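Local atomic coordinates of methylocystis parvus OBBP MbnE (Methylocystis parvus OBBP, PDB entry 5ICQ), a protein that probably binds the copper-chelating peptide methanobactin in the periplasm, as a solute-binding protein of the family 5 type, and takes part in its transport. Residues 36-41 with 118-123; 153-158 with 199-204; 183-188 with 192-197. One frame throughout, in Å; residues are numbered along the deposited sequence. Where two conformers were deposited one is given.

Contact 1. Residues 36-41 with 118-123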
loop_
_atom_site.group_PDB
_atom_site.type_symbol
_atom_site.label_atom_id
_atom_site.label_comp_id
_atom_site.label_asym_id
_atom_site.label_seq_id
_atom_site.Cartn_x
_atom_site.Cartn_y
_atom_site.Cartn_z
ATOM N N HIS A 36 -3.744 -18.841 18.907
ATOM C CA HIS A 36 -4.723 -17.761 18.966
ATOM C C HIS A 36 -4.186 -16.475 18.356
ATOM O O HIS A 36 -4.726 -15.393 18.602
ATOM C CB HIS A 36 -5.177 -17.523 20.402
ATOM C CG HIS A 36 -6.016 -18.633 20.945
ATOM N ND1 HIS A 36 -5.473 -19.772 21.501
ATOM C CD2 HIS A 36 -7.359 -18.796 20.988
ATOM C CE1 HIS A 36 -6.447 -20.580 21.878
ATOM N NE2 HIS A 36 -7.601 -20.011 21.581
ATOM N N GLY A 37 -3.130 -16.578 17.570
ATOM C CA GLY A 37 -2.526 -15.451 16.899
ATOM C C GLY A 37 -1.606 -15.979 15.824
ATOM O O GLY A 37 -1.040 -17.070 15.962
ATOM N N LEU A 38 -1.456 -15.227 14.744
ATOM C CA LEU A 38 -0.616 -15.642 13.630
ATOM C C LEU A 38 0.112 -14.405 13.122
ATOM O O LEU A 38 -0.525 -13.512 12.551
ATOM C CB LEU A 38 -1.455 -16.273 12.521
ATOM C CG LEU A 38 -0.694 -16.701 11.270
ATOM C CD1 LEU A 38 0.400 -17.672 11.639
ATOM C CD2 LEU A 38 -1.655 -17.321 10.261
ATOM N N ALA A 39 1.427 -14.344 13.345
ATOM C CA ALA A 39 2.263 -13.285 12.790
ATOM C C ALA A 39 2.957 -13.798 11.538
ATOM O O ALA A 39 3.368 -14.961 11.482
ATOM C CB ALA A 39 3.316 -12.813 13.797
ATOM N N MET A 40 3.100 -12.921 10.534
ATOM C CA MET A 40 3.799 -13.330 9.319
ATOM C C MET A 40 5.220 -13.778 9.639
ATOM O O MET A 40 5.684 -14.811 9.132
ATOM C CB MET A 40 3.818 -12.190 8.294
ATOM C CG MET A 40 4.553 -12.552 6.996
ATOM S SD MET A 40 3.850 -14.047 6.219
ATOM C CE MET A 40 5.226 -14.596 5.205
ATOM N N HIS A 41 5.922 -13.013 10.484
ATOM C CA HIS A 41 7.266 -13.336 10.944
ATOM C C HIS A 41 7.322 -13.229 12.460
ATOM O O HIS A 41 6.775 -12.292 13.047
ATOM C CB HIS A 41 8.322 -12.401 10.321
ATOM C CG HIS A 41 8.235 -12.301 8.835
ATOM N ND1 HIS A 41 8.745 -13.267 7.992
ATOM C CD2 HIS A 41 7.693 -11.351 8.036
ATOM C CE1 HIS A 41 8.523 -12.915 6.739
ATOM N NE2 HIS A 41 7.883 -11.760 6.737
ATOM N N ILE A 118 -6.580 -21.374 15.527
ATOM C CA ILE A 118 -5.984 -21.967 14.340
ATOM C C ILE A 118 -5.048 -23.096 14.747
ATOM O O ILE A 118 -4.491 -23.123 15.849
ATOM C CB ILE A 118 -5.228 -20.934 13.471
ATOM C CG1 ILE A 118 -4.088 -20.288 14.256
ATOM C CG2 ILE A 118 -6.178 -19.863 12.941
ATOM C CD1 ILE A 118 -3.088 -19.597 13.365
ATOM N N ASP A 119 -4.920 -24.068 13.844
ATOM C CA ASP A 119 -3.938 -25.143 13.950
ATOM C C ASP A 119 -2.994 -25.003 12.770
ATOM O O ASP A 119 -3.415 -25.157 11.622
ATOM C CB ASP A 119 -4.585 -26.526 13.923
ATOM C CG ASP A 119 -5.306 -26.859 15.204
ATOM O OD1 ASP A 119 -6.155 -27.774 15.175
ATOM O OD2 ASP A 119 -5.025 -26.210 16.235
ATOM N N ILE A 120 -1.725 -24.719 13.042
ATOM C CA ILE A 120 -0.760 -24.507 11.973
ATOM C C ILE A 120 0.591 -25.032 12.432
ATOM O O ILE A 120 0.916 -24.999 13.623
ATOM C CB ILE A 120 -0.707 -23.012 11.577
ATOM C CG1 ILE A 120 0.069 -22.812 10.278
ATOM C CG2 ILE A 120 -0.137 -22.170 12.717
ATOM C CD1 ILE A 120 0.009 -21.367 9.753
ATOM N N ASP A 121 1.363 -25.555 11.483
ATOM C CA ASP A 121 2.696 -26.042 11.796
ATOM C C ASP A 121 3.733 -24.974 11.476
ATOM O O ASP A 121 3.471 -24.056 10.694
ATOM C CB ASP A 121 2.995 -27.333 11.018
ATOM C CG ASP A 121 2.918 -27.151 9.514
ATOM O OD1 ASP A 121 2.165 -26.270 9.051
ATOM O OD2 ASP A 121 3.610 -27.899 8.788
ATOM N N PRO A 122 4.921 -25.042 12.083
ATOM C CA PRO A 122 5.938 -24.014 11.795
ATOM C C PRO A 122 6.343 -23.939 10.331
ATOM O O PRO A 122 6.655 -22.846 9.841
ATOM C CB PRO A 122 7.112 -24.430 12.690
ATOM C CG PRO A 122 6.457 -25.138 13.841
ATOM C CD PRO A 122 5.297 -25.885 13.233
ATOM N N ALA A 123 6.339 -25.063 9.612
ATOM C CA ALA A 123 6.697 -25.060 8.198
ATOM C C ALA A 123 5.565 -24.576 7.301
ATOM O O ALA A 123 5.788 -24.393 6.100
ATOM C CB ALA A 123 7.133 -26.462 7.759
#
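Leu38 reaches between Ile118 and Ile120 and meets each of them at about a right angle, using a different part of its side chain for each. CB and the CD2 branch go to Ile118: Leu38 CB lies 3.8 Å from Ile118 CD1, and Leu38 CD2 is 4.1 Å from the same methyl. The CD1 branch goes to Ile120, where Leu38 CD1 approaches Ile120 CD1 at 4.2 Å, methyl to methyl. In the conformer described here, Ile118 CG1 sits between the backbone N and the carbonyl carbon (chi1 60°) and chi2 is extended, with CD1 against Leu38, although CB itself does not point that way. Ile120 is simpler, its CB turned toward 36-41 and an extended chain (chi1 -168°) bringing CD1 to the leucine. The contact is purely apolar and quite small, with 165 Å² buried in all. Leu195 and Pro194 of helix 193-198 fill in beside it, Leu195 against Leu38 and Pro194 against Ile120. This is side-chain packing within an antiparallel sheet: short strand 38-39 pairs with strand 109-120 near Leu110, the backbone partner of Leu38, Ser35 bonds to Ile118 toward the other end of that strand, and Leu38 packs on Ile118 and Ile120 by side chain.

Contact 2. Residues 153-158 with 199-204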
loop_
_atom_site.group_PDB
_atom_site.type_symbol
_atom_site.label_atom_id
_atom_site.label_comp_id
_atom_site.label_asym_id
_atom_site.label_seq_id
_atom_site.Cartn_x
_atom_site.Cartn_y
_atom_site.Cartn_z
ATOM N N ASP A 153 -14.087 -21.277 -2.828
ATOM C CA ASP A 153 -14.307 -21.713 -4.209
ATOM C C ASP A 153 -14.714 -20.556 -5.114
ATOM O O ASP A 153 -14.239 -20.450 -6.252
ATOM C CB ASP A 153 -15.374 -22.800 -4.258
ATOM C CG ASP A 153 -14.904 -24.100 -3.655
ATOM O OD1 ASP A 153 -13.683 -24.370 -3.703
ATOM O OD2 ASP A 153 -15.762 -24.857 -3.151
ATOM N N LEU A 154 -15.611 -19.692 -4.632
ATOM C CA LEU A 154 -16.092 -18.575 -5.443
ATOM C C LEU A 154 -14.970 -17.592 -5.740
ATOM O O LEU A 154 -14.813 -17.130 -6.877
ATOM C CB LEU A 154 -17.238 -17.859 -4.724
ATOM C CG LEU A 154 -17.750 -16.554 -5.342
ATOM C CD1 LEU A 154 -18.350 -16.814 -6.725
ATOM C CD2 LEU A 154 -18.774 -15.903 -4.423
ATOM N N LEU A 155 -14.185 -17.251 -4.721
ATOM C CA LEU A 155 -13.145 -16.248 -4.902
ATOM C C LEU A 155 -11.969 -16.803 -5.689
ATOM O O LEU A 155 -11.307 -16.056 -6.426
ATOM C CB LEU A 155 -12.694 -15.732 -3.536
ATOM C CG LEU A 155 -13.803 -14.948 -2.838
ATOM C CD1 LEU A 155 -13.493 -14.736 -1.350
ATOM C CD2 LEU A 155 -14.039 -13.616 -3.540
ATOM N N LYS A 156 -11.694 -18.100 -5.546
ATOM C CA LYS A 156 -10.671 -18.729 -6.372
ATOM C C LYS A 156 -11.027 -18.629 -7.849
ATOM O O LYS A 156 -10.150 -18.422 -8.696
ATOM C CB LYS A 156 -10.495 -20.191 -5.974
ATOM C CG LYS A 156 -9.441 -20.905 -6.812
ATOM C CD LYS A 156 -8.997 -22.214 -6.172
ATOM C CE LYS A 156 -9.974 -23.333 -6.449
ATOM N NZ LYS A 156 -9.267 -24.652 -6.489
ATOM N N ALA A 157 -12.312 -18.755 -8.174
ATOM C CA ALA A 157 -12.741 -18.688 -9.565
ATOM C C ALA A 157 -12.970 -17.258 -10.044
ATOM O O ALA A 157 -12.704 -16.962 -11.213
ATOM C CB ALA A 157 -14.016 -19.514 -9.756
ATOM N N LYS A 158 -13.436 -16.353 -9.173
ATOM C CA LYS A 158 -13.935 -15.058 -9.632
ATOM C C LYS A 158 -13.320 -13.860 -8.919
ATOM O O LYS A 158 -13.778 -12.731 -9.137
ATOM C CB LYS A 158 -15.464 -14.986 -9.478
ATOM C CG LYS A 158 -16.232 -16.070 -10.215
ATOM C CD LYS A 158 -15.925 -16.037 -11.700
ATOM C CE LYS A 158 -17.193 -16.171 -12.527
ATOM N NZ LYS A 158 -17.874 -17.482 -12.318
ATOM N N ILE A 199 -7.444 -13.983 5.932
ATOM C CA ILE A 199 -8.135 -12.715 5.755
ATOM C C ILE A 199 -9.158 -12.766 4.625
ATOM O O ILE A 199 -9.731 -11.733 4.277
ATOM C CB ILE A 199 -7.140 -11.558 5.552
ATOM C CG1 ILE A 199 -6.245 -11.812 4.334
ATOM C CG2 ILE A 199 -6.295 -11.360 6.809
ATOM C CD1 ILE A 199 -5.275 -10.616 4.038
ATOM N N MET A 200 -9.403 -13.940 4.045
ATOM C CA MET A 200 -10.464 -14.077 3.051
ATOM C C MET A 200 -11.805 -13.687 3.675
ATOM O O MET A 200 -12.088 -14.086 4.808
ATOM C CB MET A 200 -10.536 -15.527 2.556
ATOM C CG MET A 200 -11.648 -15.792 1.552
ATOM S SD MET A 200 -12.022 -17.551 1.389
ATOM C CE MET A 200 -12.884 -17.827 2.936
ATOM N N PRO A 201 -12.645 -12.908 2.984
ATOM C CA PRO A 201 -13.980 -12.613 3.527
ATOM C C PRO A 201 -14.850 -13.856 3.526
ATOM O O PRO A 201 -14.770 -14.685 2.618
ATOM C CB PRO A 201 -14.530 -11.556 2.563
ATOM C CG PRO A 201 -13.837 -11.877 1.257
ATOM C CD PRO A 201 -12.441 -12.259 1.671
ATOM N N VAL A 202 -15.691 -13.983 4.547
ATOM C CA VAL A 202 -16.583 -15.133 4.665
ATOM C C VAL A 202 -17.974 -14.693 4.230
ATOM O O VAL A 202 -18.612 -13.861 4.885
ATOM C CB VAL A 202 -16.597 -15.710 6.085
ATOM C CG1 VAL A 202 -17.575 -16.883 6.153
ATOM C CG2 VAL A 202 -15.185 -16.168 6.490
ATOM N N LEU A 203 -18.445 -15.248 3.119
ATOM C CA LEU A 203 -19.668 -14.849 2.436
ATOM C C LEU A 203 -20.759 -15.895 2.644
ATOM O O LEU A 203 -20.458 -17.086 2.792
ATOM C CB LEU A 203 -19.417 -14.671 0.935
ATOM C CG LEU A 203 -18.246 -13.732 0.615
ATOM C CD1 LEU A 203 -17.969 -13.716 -0.870
ATOM C CD2 LEU A 203 -18.521 -12.327 1.126
ATOM N N PRO A 204 -22.028 -15.490 2.642
ATOM C CA PRO A 204 -23.123 -16.413 2.984
ATOM C C PRO A 204 -23.591 -17.254 1.794
ATOM O O PRO A 204 -24.233 -16.754 0.872
ATOM C CB PRO A 204 -24.226 -15.469 3.483
ATOM C CG PRO A 204 -23.999 -14.197 2.689
ATOM C CD PRO A 204 -22.494 -14.094 2.504
#
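Leu155 reaches from helix 145-158 toward the extended chain at Met200 and Pro201. CB leaves the helix on the side facing 199-204. CG is anti to the carbonyl carbon (chi1 -67°), and from there CD1 runs on to the other segment and makes all the close contacts. This one methyl touches Met200 CG at 3.6 Å and Pro201 CG at 3.9 Å, with Pro201 CD at 4.0 Å, so it rests against the proline ring and the methionine chain together. The sulfur is a little farther, with Met200 SD 4.2 Å from Leu155 CD1. Met200 starts out extended and bends at chi3 (74°), which turns its CE methyl aside beyond the sulfur. At the preceding residue, Leu154 makes a looser contact, its CD2 4.2 Å from Leu203 CD1. A polar tie comes from Ser151 of the same helix, whose OG accepts from the backbone N of Leu203. Tyr167 of helix 161-168 packs on both Leu155 and Met200, and Phe213 lies against Leu154. The segment 199-204, leaving the end of helix 193-198, thus runs past helix 145-158; Val202 CB points away from 153-158, and its side chain packs on Ile114 of strand 109-120 and on Val148 farther back in helix 145-158.

Contact 3. Residues 183-188 with 192-197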
loop_
_atom_site.group_PDB
_atom_site.type_symbol
_atom_site.label_atom_id
_atom_site.label_comp_id
_atom_site.label_asym_id
_atom_site.label_seq_id
_atom_site.Cartn_x
_atom_site.Cartn_y
_atom_site.Cartn_z
ATOM N N TYR A 183 -7.044 -26.631 5.341
ATOM C CA TYR A 183 -6.366 -26.342 4.082
ATOM C C TYR A 183 -5.060 -27.136 4.013
ATOM O O TYR A 183 -4.203 -27.007 4.902
ATOM C CB TYR A 183 -6.071 -24.849 3.928
ATOM C CG TYR A 183 -7.284 -23.968 3.726
ATOM C CD1 TYR A 183 -7.936 -23.923 2.501
ATOM C CD2 TYR A 183 -7.742 -23.133 4.742
ATOM C CE1 TYR A 183 -9.029 -23.103 2.301
ATOM C CE2 TYR A 183 -8.840 -22.304 4.548
ATOM C CZ TYR A 183 -9.475 -22.291 3.327
ATOM O OH TYR A 183 -10.566 -21.468 3.139
ATOM N N ASP A 184 -4.922 -27.947 2.957
ATOM C CA ASP A 184 -3.702 -28.670 2.614
ATOM C C ASP A 184 -2.786 -27.794 1.769
ATOM O O ASP A 184 -3.112 -27.470 0.624
ATOM C CB ASP A 184 -4.126 -29.957 1.906
ATOM C CG ASP A 184 -2.978 -30.713 1.215
ATOM O OD1 ASP A 184 -1.930 -30.170 0.884
ATOM O OD2 ASP A 184 -3.131 -31.940 1.049
ATOM N N LEU A 185 -1.612 -27.445 2.315
ATOM C CA LEU A 185 -0.622 -26.661 1.582
ATOM C C LEU A 185 0.676 -27.440 1.345
ATOM O O LEU A 185 1.732 -26.831 1.201
ATOM C CB LEU A 185 -0.312 -25.348 2.310
ATOM C CG LEU A 185 -1.483 -24.566 2.920
ATOM C CD1 LEU A 185 -0.981 -23.307 3.643
ATOM C CD2 LEU A 185 -2.483 -24.216 1.854
ATOM N N THR A 186 0.642 -28.778 1.314
ATOM C CA THR A 186 1.885 -29.523 1.095
ATOM C C THR A 186 2.493 -29.203 -0.264
ATOM O O THR A 186 1.796 -29.184 -1.284
ATOM C CB THR A 186 1.688 -31.037 1.210
ATOM O OG1 THR A 186 0.496 -31.444 0.528
ATOM C CG2 THR A 186 1.730 -31.523 2.660
ATOM N N GLY A 187 3.802 -28.955 -0.269
ATOM C CA GLY A 187 4.543 -28.735 -1.489
ATOM C C GLY A 187 4.502 -27.329 -2.043
ATOM O O GLY A 187 5.110 -27.084 -3.092
ATOM N N VAL A 188 3.817 -26.393 -1.386
ATOM C CA VAL A 188 3.721 -25.042 -1.942
ATOM C C VAL A 188 4.902 -24.175 -1.513
ATOM O O VAL A 188 5.457 -23.438 -2.330
ATOM C CB VAL A 188 2.365 -24.385 -1.584
ATOM C CG1 VAL A 188 2.225 -24.152 -0.096
ATOM C CG2 VAL A 188 2.199 -23.065 -2.334
ATOM N N GLU A 192 3.396 -16.999 3.285
ATOM C CA GLU A 192 2.351 -15.990 3.382
ATOM C C GLU A 192 0.954 -16.577 3.176
ATOM O O GLU A 192 -0.029 -16.002 3.659
ATOM C CB GLU A 192 2.631 -14.901 2.347
ATOM C CG GLU A 192 1.936 -13.581 2.565
ATOM C CD GLU A 192 2.206 -12.623 1.422
ATOM O OE1 GLU A 192 3.299 -12.702 0.816
ATOM O OE2 GLU A 192 1.322 -11.794 1.124
ATOM N N LEU A 193 0.854 -17.729 2.509
ATOM C CA LEU A 193 -0.454 -18.253 2.123
ATOM C C LEU A 193 -1.414 -18.484 3.291
ATOM O O LEU A 193 -2.605 -18.165 3.133
ATOM C CB LEU A 193 -0.267 -19.534 1.296
ATOM C CG LEU A 193 -1.529 -20.173 0.715
ATOM C CD1 LEU A 193 -2.281 -19.162 -0.108
ATOM C CD2 LEU A 193 -1.153 -21.380 -0.147
ATOM N N PRO A 194 -0.999 -19.004 4.457
ATOM C CA PRO A 194 -1.969 -19.155 5.557
ATOM C C PRO A 194 -2.580 -17.846 6.022
ATOM O O PRO A 194 -3.756 -17.836 6.415
ATOM C CB PRO A 194 -1.141 -19.808 6.671
ATOM C CG PRO A 194 -0.059 -20.536 5.949
ATOM C CD PRO A 194 0.291 -19.635 4.797
ATOM N N LEU A 195 -1.819 -16.744 5.999
ATOM C CA LEU A 195 -2.370 -15.456 6.409
ATOM C C LEU A 195 -3.301 -14.890 5.343
ATOM O O LEU A 195 -4.298 -14.240 5.670
ATOM C CB LEU A 195 -1.250 -14.452 6.715
ATOM C CG LEU A 195 -0.453 -14.643 8.007
ATOM C CD1 LEU A 195 0.619 -15.717 7.860
ATOM C CD2 LEU A 195 0.155 -13.327 8.450
ATOM N N ILE A 196 -2.983 -15.118 4.066
ATOM C CA ILE A 196 -3.888 -14.731 2.985
ATOM C C ILE A 196 -5.216 -15.474 3.113
ATOM O O ILE A 196 -6.292 -14.886 2.947
ATOM C CB ILE A 196 -3.219 -14.990 1.622
ATOM C CG1 ILE A 196 -2.065 -14.012 1.398
ATOM C CG2 ILE A 196 -4.236 -14.874 0.484
ATOM C CD1 ILE A 196 -1.147 -14.417 0.278
ATOM N N LEU A 197 -5.166 -16.775 3.407
ATOM C CA LEU A 197 -6.403 -17.527 3.623
ATOM C C LEU A 197 -7.159 -17.014 4.840
ATOM O O LEU A 197 -8.397 -17.003 4.851
ATOM C CB LEU A 197 -6.092 -19.018 3.790
ATOM C CG LEU A 197 -5.493 -19.708 2.562
ATOM C CD1 LEU A 197 -5.002 -21.112 2.912
ATOM C CD2 LEU A 197 -6.526 -19.768 1.452
HETATM O O HOH W 1 -9.882 -19.000 3.573
#
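The ring of Tyr183 carries Leu197 on one face. Leu197 CD1 stands 4.0 Å from the ring centroid and 21° off the normal, a CH-pi contact, displaced toward the CB end so that the closest ring atom, Tyr183 CG, is 3.7 Å from Leu197 CD1. Phe152 of helix 145-158 also meets this ring, with the two planes at about 60°. At the far edge the phenol oxygen is tied by water: Tyr183 OH lies 2.6 Å from water 1, which in turn donates to Leu197 O. Leu197 thus meets the tyrosine directly by its methyl and indirectly, through the water, by its carbonyl O.

Farther along, Leu185 divides its two methyls among helix residues. Leu185 CD1 goes to Pro194 CG (3.7 Å), while Leu185 CD2 goes to Leu193 CD2, also at 3.7 Å. Leu185 CD2 is also 4.1 Å from Leu197 CD1, the methyl over the tyrosine face, which makes the packing continuous. Val188 CG2 adds a longer touch to Leu193.

The strand end is held by Asp184, whose OD1 accepts from Thr186 N, making an Asx turn, and from Thr186 OG1, and pairs with Arg126 in a salt bridge. Chemically, then, the interface itself is apolar. Its one polar link is the water bridge, which gives Tyr183 OH and a carbonyl of the helix's last turn a common partner inside the packing.

In the fold
Contact 1 comes first along the chain and is complete before contact 2 opens; contact 3 falls between the two segments of contact 2, and 192-197 is followed, after one residue, by 199-204. Helix 193-198 is the common element: its residues pack on contact 1, whose centre is about 11 Å from that of contact 3, and its end leads into contact 2, whose centre lies about 15 Å from that of contact 3. Contacts 1 and 2 do not touch; their centres are about 21 Å apart and their nearest atoms about 8 Å. Contacts 1 and 3 both reach the six-stranded antiparallel sheet, and through Leu197 on Phe152 helix 193-198 also packs against helix 145-158.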